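Local coordinates for protein prgH (Salmonella enterica subsp. enterica serovar Typhimurium, PDB 4G2S) that probably forms part of the basal body of the SPI-1 type III secretion system, through an FHA-type domain, at residues Leu12-Asn17 against Gly98-Leu103. Sequence-based numbering, arbitrary orientation.
Sequences LNSSLN and GELLIL
Both ends of the N13 side-chain amide bond to backbone, at E99 and L101, where strand 100-106 begins. ND2 donates to E99 O at 3.0 Å, with the acceptor nearly in the plane of the amide. OD1 accepts from L101 N at 2.8 Å, but this donor lies above the carbonyl plane, 43° out of it. The two bonds fix the amide rotation. A chi1 of 74° sets CG between the backbone N and the carbonyl carbon and turns the amide across the L101 side chain. L12 N donates to L101 O at 2.7 Å. Strands 7-11 and 100-106 are antiparallel neighbours in a four-stranded sheet of the FHA-type fold. N13, just past strand 7-11, carries the pairing on with its side chain. L12 lays CD1 against CD2 of L101, a tight 3.4 Å, and also meets CB of L103. W111 packs on both L12 and L103. CD1 of L100 touches N13 OD1 and S14 CB. S14 OG donates to N13 O at 2.6 Å and accepts from L16 N in an ST turn. A type I turn from S14 to N17 overlaps it. ND2 of N62 of a second subunit hydrogen-bonds to S15 O and N17 O.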
ATOM      1  N   LEU A  12       5.547  20.240  15.835  1.00 25.26           N
ATOM      2  CA  LEU A  12       6.519  21.335  15.767  1.00 27.13           C
ATOM      3  C   LEU A  12       7.919  20.820  15.463  1.00 30.04           C
ATOM      4  O   LEU A  12       8.840  21.603  15.365  1.00 29.91           O
ATOM      5  CB  LEU A  12       6.560  22.133  17.082  1.00 32.32           C
ATOM      6  CG  LEU A  12       5.264  22.762  17.608  1.00 33.49           C
ATOM      7  CD1 LEU A  12       5.597  23.584  18.848  1.00 38.30           C
ATOM      8  CD2 LEU A  12       4.633  23.612  16.524  1.00 35.70           C
ATOM      9  N   ASN A  13       8.051  19.508  15.365  1.00 28.74           N
ATOM     10  CA  ASN A  13       9.216  18.814  14.847  1.00 31.48           C
ATOM     11  C   ASN A  13       8.795  17.509  14.169  1.00 29.69           C
ATOM     12  O   ASN A  13       7.594  17.333  13.887  1.00 28.63           O
ATOM     13  CB  ASN A  13      10.266  18.592  15.929  1.00 32.52           C
ATOM     14  CG  ASN A  13       9.885  17.516  16.908  1.00 32.94           C
ATOM     15  OD1 ASN A  13       8.732  17.121  16.980  1.00 30.63           O
ATOM     16  ND2 ASN A  13      10.828  17.141  17.773  1.00 35.93           N
ATOM     17  N   SER A  14       9.756  16.612  13.947  1.00 29.98           N
ATOM     18  CA  SER A  14       9.555  15.394  13.110  1.00 31.58           C
ATOM     19  C   SER A  14       9.543  15.732  11.607  1.00 28.86           C
ATOM     20  O   SER A  14       9.560  16.900  11.195  1.00 28.69           O
ATOM     21  CB  SER A  14       8.337  14.555  13.507  1.00 29.12           C
ATOM     22  OG  SER A  14       7.121  14.988  12.834  1.00 29.96           O
ATOM     23  N   SER A  15       9.568  14.685  10.796  1.00 31.26           N
ATOM     24  CA  SER A  15       9.475  14.814   9.337  1.00 32.57           C
ATOM     25  C   SER A  15       8.116  15.356   8.870  1.00 30.72           C
ATOM     26  O   SER A  15       7.968  15.833   7.731  1.00 27.01           O
ATOM     27  CB  SER A  15       9.763  13.458   8.697  1.00 34.66           C
ATOM     28  OG  SER A  15       8.699  12.590   9.049  1.00 36.54           O
ATOM     29  N   LEU A  16       7.130  15.304   9.769  1.00 28.09           N
ATOM     30  CA  LEU A  16       5.810  15.856   9.531  1.00 25.93           C
ATOM     31  C   LEU A  16       5.601  17.222  10.214  1.00 23.98           C
ATOM     32  O   LEU A  16       4.476  17.658  10.417  1.00 24.43           O
ATOM     33  CB  LEU A  16       4.753  14.876  10.018  1.00 26.21           C
ATOM     34  CG  LEU A  16       4.746  13.507   9.321  1.00 29.63           C
ATOM     35  CD1 LEU A  16       3.459  12.813   9.694  1.00 30.06           C
ATOM     36  CD2 LEU A  16       4.935  13.594   7.808  1.00 30.61           C
ATOM     37  N   ASN A  17       6.682  17.873  10.585  1.00 24.09           N
ATOM     38  CA  ASN A  17       6.629  19.282  11.114  1.00 24.88           C
ATOM     39  C   ASN A  17       5.671  20.144  10.303  1.00 23.12           C
ATOM     40  O   ASN A  17       5.735  20.216   9.056  1.00 21.89           O
ATOM     41  CB  ASN A  17       8.047  19.884  11.084  1.00 28.43           C
ATOM     42  CG  ASN A  17       8.149  21.232  11.811  1.00 31.88           C
ATOM     43  OD1 ASN A  17       7.188  21.700  12.422  1.00 32.42           O
ATOM     44  ND2 ASN A  17       9.324  21.842  11.766  1.00 33.81           N
ATOM     45  N   GLY A  98       8.008  12.284  24.766  1.00 33.21           N
ATOM     46  CA  GLY A  98       9.250  11.662  24.329  1.00 35.70           C
ATOM     47  C   GLY A  98      10.077  12.699  23.534  1.00 38.47           C
ATOM     48  O   GLY A  98      10.260  13.834  24.011  1.00 40.01           O
ATOM     49  N   GLU A  99      10.568  12.330  22.348  1.00 37.13           N
ATOM     50  CA  GLU A  99      11.338  13.291  21.512  1.00 39.85           C
ATOM     51  C   GLU A  99      10.445  14.072  20.541  1.00 34.36           C
ATOM     52  O   GLU A  99      10.943  14.867  19.734  1.00 33.09           O
ATOM     53  CB  GLU A  99      12.447  12.575  20.712  1.00 43.95           C
ATOM     54  CG  GLU A  99      13.821  13.195  20.848  1.00 54.78           C
ATOM     55  CD  GLU A  99      14.499  12.864  22.169  1.00 59.49           C
ATOM     56  OE1 GLU A  99      13.779  12.657  23.181  1.00 60.49           O
ATOM     57  OE2 GLU A  99      15.758  12.839  22.204  1.00 66.44           O
ATOM     58  N   LEU A 100       9.136  13.845  20.574  1.00 29.20           N
ATOM     59  CA  LEU A 100       8.242  14.636  19.777  1.00 27.19           C
ATOM     60  C   LEU A 100       7.883  15.956  20.438  1.00 30.14           C
ATOM     61  O   LEU A 100       7.663  16.021  21.674  1.00 32.99           O
ATOM     62  CB  LEU A 100       6.962  13.843  19.513  1.00 25.14           C
ATOM     63  CG  LEU A 100       6.044  14.388  18.474  1.00 23.53           C
ATOM     64  CD1 LEU A 100       6.692  14.345  17.083  1.00 24.35           C
ATOM     65  CD2 LEU A 100       4.743  13.631  18.559  1.00 22.40           C
ATOM     66  N   LEU A 101       7.744  16.989  19.615  1.00 28.73           N
ATOM     67  CA  LEU A 101       7.286  18.293  20.087  1.00 30.90           C
ATOM     68  C   LEU A 101       5.981  18.702  19.354  1.00 29.60           C
ATOM     69  O   LEU A 101       5.901  18.737  18.095  1.00 26.64           O
ATOM     70  CB  LEU A 101       8.439  19.299  19.909  1.00 36.07           C
ATOM     71  CG  LEU A 101       8.590  20.498  20.822  1.00 41.81           C
ATOM     72  CD1 LEU A 101       9.773  21.338  20.401  1.00 45.28           C
ATOM     73  CD2 LEU A 101       7.332  21.313  20.708  1.00 42.83           C
ATOM     74  N   ILE A 102       4.934  18.970  20.144  1.00 26.33           N
ATOM     75  CA  ILE A 102       3.631  19.291  19.612  1.00 26.26           C
ATOM     76  C   ILE A 102       3.144  20.545  20.238  1.00 26.57           C
ATOM     77  O   ILE A 102       3.659  21.012  21.212  1.00 28.26           O
ATOM     78  CB  ILE A 102       2.578  18.182  19.903  1.00 25.41           C
ATOM     79  CG1 ILE A 102       2.323  18.058  21.404  1.00 25.88           C
ATOM     80  CG2 ILE A 102       3.060  16.806  19.419  1.00 24.68           C
ATOM     81  CD1 ILE A 102       1.166  17.101  21.713  1.00 28.08           C
ATOM     82  N   LEU A 103       2.048  21.047  19.709  1.00 27.41           N
ATOM     83  CA  LEU A 103       1.456  22.236  20.215  1.00 30.03           C
ATOM     84  C   LEU A 103      -0.040  22.019  20.009  1.00 27.93           C
ATOM     85  O   LEU A 103      -0.393  21.439  19.005  1.00 28.91           O
ATOM     86  CB  LEU A 103       1.998  23.437  19.402  1.00 31.89           C
ATOM     87  CG  LEU A 103       1.394  24.724  19.940  1.00 35.87           C
ATOM     88  CD1 LEU A 103       2.458  25.813  19.974  1.00 38.81           C
ATOM     89  CD2 LEU A 103       0.159  25.161  19.171  1.00 36.13           C
TER